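PDB 6PTM: uncharacterized protein from Bacteroides ovatus CL02T12C04, which probably acts as an exo-carrageenase of glycoside hydrolase family 42, hydrolysing carrageenan chains from their ends. Local coordinates for residues 443-456 with 587-601. Sequence-based numbering, arbitrary orientation.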
loop_
_atom_site.group_PDB
_atom_site.type_symbol
_atom_site.label_atom_id
_atom_site.label_comp_id
_atom_site.label_asym_id
_atom_site.label_seq_id
_atom_site.Cartn_x
_atom_site.Cartn_y
_atom_site.Cartn_z
ATOM N N TYR A 443 0.756 18.256 -6.964
ATOM C CA TYR A 443 0.291 16.895 -7.330
ATOM C C TYR A 443 -1.235 16.847 -7.325
ATOM O O TYR A 443 -1.874 17.595 -6.569
ATOM C CB TYR A 443 0.935 15.844 -6.418
ATOM C CG TYR A 443 2.450 15.857 -6.449
ATOM C CD1 TYR A 443 3.143 15.237 -7.477
ATOM C CD2 TYR A 443 3.188 16.483 -5.464
ATOM C CE1 TYR A 443 4.523 15.224 -7.520
ATOM C CE2 TYR A 443 4.576 16.491 -5.495
ATOM C CZ TYR A 443 5.245 15.850 -6.522
ATOM O OH TYR A 443 6.603 15.846 -6.619
ATOM N N ALA A 444 -1.781 15.889 -8.074
ATOM C CA ALA A 444 -3.231 15.646 -8.168
ATOM C C ALA A 444 -3.777 14.943 -6.932
ATOM O O ALA A 444 -5.020 14.893 -6.788
ATOM C CB ALA A 444 -3.532 14.825 -9.387
ATOM N N PHE A 445 -2.937 14.234 -6.187
ATOM C CA PHE A 445 -3.397 13.355 -5.083
ATOM C C PHE A 445 -2.202 13.085 -4.170
ATOM O O PHE A 445 -1.047 13.384 -4.529
ATOM C CB PHE A 445 -4.045 12.044 -5.586
ATOM C CG PHE A 445 -3.189 11.228 -6.532
ATOM C CD1 PHE A 445 -2.226 10.356 -6.055
ATOM C CD2 PHE A 445 -3.366 11.316 -7.895
ATOM C CE1 PHE A 445 -1.424 9.632 -6.926
ATOM C CE2 PHE A 445 -2.557 10.598 -8.764
ATOM C CZ PHE A 445 -1.573 9.774 -8.276
ATOM N N ASP A 446 -2.475 12.469 -3.032
ATOM C CA ASP A 446 -1.405 12.106 -2.080
ATOM C C ASP A 446 -0.730 10.851 -2.647
ATOM O O ASP A 446 -1.243 9.757 -2.395
ATOM C CB ASP A 446 -1.972 11.940 -0.664
ATOM C CG ASP A 446 -0.884 11.523 0.317
ATOM O OD1 ASP A 446 0.296 11.502 -0.101
ATOM O OD2 ASP A 446 -1.221 11.211 1.466
ATOM N N TRP A 447 0.375 11.028 -3.373
ATOM C CA TRP A 447 1.137 9.972 -4.093
ATOM C C TRP A 447 2.142 9.252 -3.172
ATOM O O TRP A 447 2.813 8.339 -3.667
ATOM C CB TRP A 447 1.896 10.572 -5.298
ATOM C CG TRP A 447 2.916 11.604 -4.906
ATOM C CD1 TRP A 447 2.660 12.804 -4.297
ATOM C CD2 TRP A 447 4.352 11.520 -5.007
ATOM N NE1 TRP A 447 3.821 13.483 -4.044
ATOM C CE2 TRP A 447 4.878 12.732 -4.483
ATOM C CE3 TRP A 447 5.243 10.569 -5.510
ATOM C CZ2 TRP A 447 6.243 12.982 -4.411
ATOM C CZ3 TRP A 447 6.594 10.837 -5.476
ATOM C CH2 TRP A 447 7.085 12.015 -4.917
ATOM N N VAL A 448 2.325 9.678 -1.923
ATOM C CA VAL A 448 3.553 9.350 -1.137
ATOM C C VAL A 448 3.499 7.875 -0.685
ATOM O O VAL A 448 4.543 7.206 -0.770
ATOM C CB VAL A 448 3.781 10.319 0.048
ATOM C CG1 VAL A 448 4.947 9.877 0.898
ATOM C CG2 VAL A 448 4.065 11.736 -0.425
ATOM N N GLU A 449 2.347 7.377 -0.227
ATOM C CA GLU A 449 2.239 5.966 0.230
ATOM C C GLU A 449 2.406 4.986 -0.950
ATOM O O GLU A 449 3.246 4.045 -0.831
ATOM C CB GLU A 449 0.942 5.779 0.994
ATOM C CG GLU A 449 0.922 6.587 2.268
ATOM C CD GLU A 449 -0.359 6.428 3.057
ATOM O OE1 GLU A 449 -0.938 5.305 3.060
ATOM O OE2 GLU A 449 -0.773 7.435 3.625
ATOM N N ILE A 450 1.659 5.144 -2.054
ATOM C CA ILE A 450 1.701 4.154 -3.178
ATOM C C ILE A 450 2.996 4.269 -4.004
ATOM O O ILE A 450 3.271 3.331 -4.773
ATOM C CB ILE A 450 0.457 4.251 -4.066
ATOM C CG1 ILE A 450 0.268 5.627 -4.706
ATOM C CG2 ILE A 450 -0.787 3.807 -3.300
ATOM C CD1 ILE A 450 -0.835 5.628 -5.760
ATOM N N CYS A 451 3.737 5.379 -3.930
ATOM C CA CYS A 451 5.054 5.512 -4.596
ATOM C C CYS A 451 6.181 5.237 -3.580
ATOM O O CYS A 451 6.807 4.178 -3.639
ATOM C CB CYS A 451 5.209 6.857 -5.279
ATOM S SG CYS A 451 4.099 7.045 -6.704
ATOM N N MET A 452 6.378 6.113 -2.610
ATOM C CA MET A 452 7.577 6.055 -1.733
ATOM C C MET A 452 7.467 4.914 -0.725
ATOM O O MET A 452 8.430 4.180 -0.642
ATOM C CB MET A 452 7.831 7.358 -0.987
ATOM C CG MET A 452 9.207 7.366 -0.408
ATOM S SD MET A 452 9.623 8.965 0.326
ATOM C CE MET A 452 8.677 8.911 1.847
ATOM N N ALA A 453 6.351 4.718 -0.024
ATOM C CA ALA A 453 6.246 3.602 0.958
ATOM C C ALA A 453 6.301 2.229 0.238
ATOM O O ALA A 453 6.982 1.318 0.738
ATOM C CB ALA A 453 5.009 3.739 1.803
ATOM N N TYR A 454 5.595 2.064 -0.889
ATOM C CA TYR A 454 5.657 0.838 -1.735
ATOM C C TYR A 454 7.127 0.575 -2.116
ATOM O O TYR A 454 7.609 -0.590 -2.035
ATOM C CB TYR A 454 4.654 0.984 -2.894
ATOM C CG TYR A 454 3.224 0.657 -2.505
ATOM C CD1 TYR A 454 2.822 0.585 -1.170
ATOM C CD2 TYR A 454 2.262 0.419 -3.468
ATOM C CE1 TYR A 454 1.519 0.275 -0.824
ATOM C CE2 TYR A 454 0.950 0.116 -3.133
ATOM C CZ TYR A 454 0.584 0.017 -1.812
ATOM O OH TYR A 454 -0.701 -0.328 -1.504
ATOM N N ASP A 455 7.838 1.621 -2.542
ATOM C CA ASP A 455 9.256 1.496 -2.971
ATOM C C ASP A 455 10.124 1.053 -1.782
ATOM O O ASP A 455 11.074 0.260 -1.993
ATOM C CB ASP A 455 9.752 2.779 -3.654
ATOM C CG ASP A 455 9.171 2.969 -5.054
ATOM O OD1 ASP A 455 8.530 1.993 -5.549
ATOM O OD2 ASP A 455 9.326 4.095 -5.623
ATOM N N PHE A 456 9.812 1.505 -0.574
ATOM C CA PHE A 456 10.547 1.080 0.633
ATOM C C PHE A 456 10.256 -0.416 0.880
ATOM O O PHE A 456 11.208 -1.203 1.064
ATOM C CB PHE A 456 10.247 2.021 1.800
ATOM C CG PHE A 456 10.944 1.630 3.076
ATOM C CD1 PHE A 456 12.271 1.978 3.295
ATOM C CD2 PHE A 456 10.303 0.836 4.024
ATOM C CE1 PHE A 456 12.922 1.585 4.465
ATOM C CE2 PHE A 456 10.950 0.473 5.204
ATOM C CZ PHE A 456 12.260 0.833 5.419
ATOM N N TYR A 587 13.792 11.710 -2.243
ATOM C CA TYR A 587 12.984 10.777 -3.084
ATOM C C TYR A 587 12.348 11.534 -4.249
ATOM O O TYR A 587 12.490 11.114 -5.398
ATOM C CB TYR A 587 11.862 10.130 -2.272
ATOM C CG TYR A 587 11.013 9.158 -3.041
ATOM C CD1 TYR A 587 11.484 7.899 -3.378
ATOM C CD2 TYR A 587 9.758 9.521 -3.499
ATOM C CE1 TYR A 587 10.710 7.003 -4.109
ATOM C CE2 TYR A 587 8.964 8.635 -4.223
ATOM C CZ TYR A 587 9.432 7.364 -4.507
ATOM O OH TYR A 587 8.662 6.507 -5.203
ATOM N N GLU A 588 11.622 12.611 -3.947
ATOM C CA GLU A 588 10.927 13.467 -4.958
ATOM C C GLU A 588 11.950 14.012 -5.969
ATOM O O GLU A 588 11.680 14.041 -7.201
ATOM C CB GLU A 588 10.226 14.601 -4.226
ATOM C CG GLU A 588 9.501 15.576 -5.115
ATOM C CD GLU A 588 8.748 16.634 -4.330
ATOM O OE1 GLU A 588 9.377 17.300 -3.464
ATOM O OE2 GLU A 588 7.549 16.808 -4.595
ATOM N N LYS A 589 13.096 14.441 -5.463
ATOM C CA LYS A 589 14.175 15.013 -6.292
ATOM C C LYS A 589 14.647 13.971 -7.300
ATOM O O LYS A 589 14.939 14.361 -8.407
ATOM C CB LYS A 589 15.303 15.522 -5.389
ATOM C CG LYS A 589 16.362 16.297 -6.125
ATOM C CD LYS A 589 15.820 17.618 -6.651
ATOM C CE LYS A 589 16.903 18.539 -7.145
ATOM N NZ LYS A 589 16.287 19.821 -7.573
ATOM N N LEU A 590 14.685 12.683 -6.940
ATOM C CA LEU A 590 15.276 11.636 -7.800
ATOM C C LEU A 590 14.212 10.928 -8.658
ATOM O O LEU A 590 14.599 10.291 -9.596
ATOM C CB LEU A 590 16.023 10.616 -6.932
ATOM C CG LEU A 590 17.227 11.117 -6.131
ATOM C CD1 LEU A 590 17.829 9.955 -5.347
ATOM C CD2 LEU A 590 18.271 11.778 -7.022
ATOM N N ASN A 591 12.932 11.014 -8.324
ATOM C CA ASN A 591 11.894 10.060 -8.790
ATOM C C ASN A 591 11.312 10.384 -10.178
ATOM O O ASN A 591 10.505 9.549 -10.690
ATOM C CB ASN A 591 10.694 9.998 -7.851
ATOM C CG ASN A 591 9.823 8.809 -8.181
ATOM O OD1 ASN A 591 10.341 7.704 -8.294
ATOM N ND2 ASN A 591 8.536 9.041 -8.374
ATOM N N PHE A 592 11.710 11.484 -10.817
ATOM C CA PHE A 592 11.122 11.870 -12.122
ATOM C C PHE A 592 12.211 11.893 -13.189
ATOM O O PHE A 592 12.109 12.707 -14.099
ATOM C CB PHE A 592 10.366 13.204 -11.985
ATOM C CG PHE A 592 9.265 13.131 -10.968
ATOM C CD1 PHE A 592 9.537 13.363 -9.628
ATOM C CD2 PHE A 592 7.993 12.741 -11.329
ATOM C CE1 PHE A 592 8.547 13.253 -8.681
ATOM C CE2 PHE A 592 6.997 12.642 -10.377
ATOM C CZ PHE A 592 7.282 12.873 -9.047
ATOM N N SER A 593 13.160 10.958 -13.135
ATOM C CA SER A 593 14.294 10.867 -14.096
ATOM C C SER A 593 14.251 9.546 -14.874
ATOM O O SER A 593 15.287 9.190 -15.445
ATOM C CB SER A 593 15.624 11.036 -13.383
ATOM O OG SER A 593 15.683 12.277 -12.712
ATOM N N GLY A 594 13.139 8.791 -14.833
ATOM C CA GLY A 594 12.990 7.536 -15.578
ATOM C C GLY A 594 13.508 6.300 -14.846
ATOM O O GLY A 594 13.469 5.202 -15.436
ATOM N N LEU A 595 13.998 6.450 -13.621
ATOM C CA LEU A 595 14.626 5.364 -12.822
ATOM C C LEU A 595 13.747 5.029 -11.630
ATOM O O LEU A 595 13.254 5.918 -10.943
ATOM C CB LEU A 595 15.976 5.842 -12.307
ATOM C CG LEU A 595 17.041 6.130 -13.360
ATOM C CD1 LEU A 595 18.275 6.690 -12.681
ATOM C CD2 LEU A 595 17.346 4.876 -14.178
ATOM N N PRO A 596 13.547 3.733 -11.326
ATOM C CA PRO A 596 12.945 3.337 -10.062
ATOM C C PRO A 596 13.899 3.775 -8.963
ATOM O O PRO A 596 15.067 3.419 -9.036
ATOM C CB PRO A 596 12.801 1.807 -10.170
ATOM C CG PRO A 596 12.983 1.499 -11.634
ATOM C CD PRO A 596 13.885 2.586 -12.180
ATOM N N ILE A 597 13.384 4.481 -7.952
ATOM C CA ILE A 597 14.183 4.924 -6.782
ATOM C C ILE A 597 13.857 4.015 -5.593
ATOM O O ILE A 597 12.675 3.844 -5.299
ATOM C CB ILE A 597 13.930 6.406 -6.458
ATOM C CG1 ILE A 597 14.200 7.278 -7.691
ATOM C CG2 ILE A 597 14.751 6.848 -5.262
ATOM C CD1 ILE A 597 15.582 7.128 -8.267
ATOM N N GLY A 598 14.882 3.445 -4.945
ATOM C CA GLY A 598 14.661 2.558 -3.796
ATOM C C GLY A 598 15.361 3.034 -2.576
ATOM O O GLY A 598 15.802 4.221 -2.547
ATOM N N PHE A 599 15.425 2.142 -1.582
ATOM C CA PHE A 599 15.966 2.467 -0.251
ATOM C C PHE A 599 17.074 1.481 0.104
ATOM O O PHE A 599 17.129 0.384 -0.431
ATOM C CB PHE A 599 14.849 2.503 0.798
ATOM C CG PHE A 599 13.960 3.693 0.591
ATOM C CD1 PHE A 599 14.286 4.911 1.158
ATOM C CD2 PHE A 599 12.901 3.630 -0.292
ATOM C CE1 PHE A 599 13.514 6.031 0.909
ATOM C CE2 PHE A 599 12.131 4.746 -0.549
ATOM C CZ PHE A 599 12.422 5.940 0.076
ATOM N N ALA A 600 17.942 1.925 1.003
ATOM C CA ALA A 600 19.006 1.112 1.635
ATOM C C ALA A 600 18.863 1.269 3.136
ATOM O O ALA A 600 18.535 2.364 3.596
ATOM C CB ALA A 600 20.384 1.540 1.188
ATOM N N THR A 601 19.104 0.180 3.848
ATOM C CA THR A 601 19.233 0.122 5.312
ATOM C C THR A 601 20.371 -0.836 5.625
ATOM O O THR A 601 20.786 -1.604 4.731
ATOM C CB THR A 601 17.953 -0.430 5.962
ATOM O OG1 THR A 601 17.775 -1.771 5.503
ATOM C CG2 THR A 601 16.730 0.386 5.645
HETATM O O HOH W 1 10.632 5.079 -7.841
#
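Two tyrosine-carboxylate hydrogen bonds, one running each way across the contact, tie helix 448-456 and the loop before it to 587-601. Tyr443 OH gives the very short one, 2.4 Å to Glu588 OE2, which lies at the edge of the tyrosine ring with the carboxylate turned only 20° from it. In the other, Tyr587 OH donates to Asp455 OD2 at 2.5 Å, meeting that oxygen from above the carboxylate plane. A water links the same OD2 with Asn591 OD1 and accepts from Ile597 N, while His499 holds Asp455 OD1. Met452, extended through chi2 (174°), puts CG 3.6 Å from the Tyr587 ring centroid, a CH-pi contact, and SD obliquely beside the ring, a Met-aromatic one. Trp447 CZ3 comes within 3.5 Å of Tyr587 CE2, and Phe592 CZ over a Trp447 face completes an aromatic cluster. Replacing Tyr587 by alanine would probably leave Asp455 without its hydroxyl donor and open a gap beneath Met452. Phe456 turns its ring edge toward the face of Phe599, planes at 70°. Helix 448-460, probably part of the catalytic barrel as in GH42 enzymes, packs here on the following domain: strand 597-600, an edge strand of its parallel sheet, and the end of helix 579-590, with helix 486-498 touching Cys451.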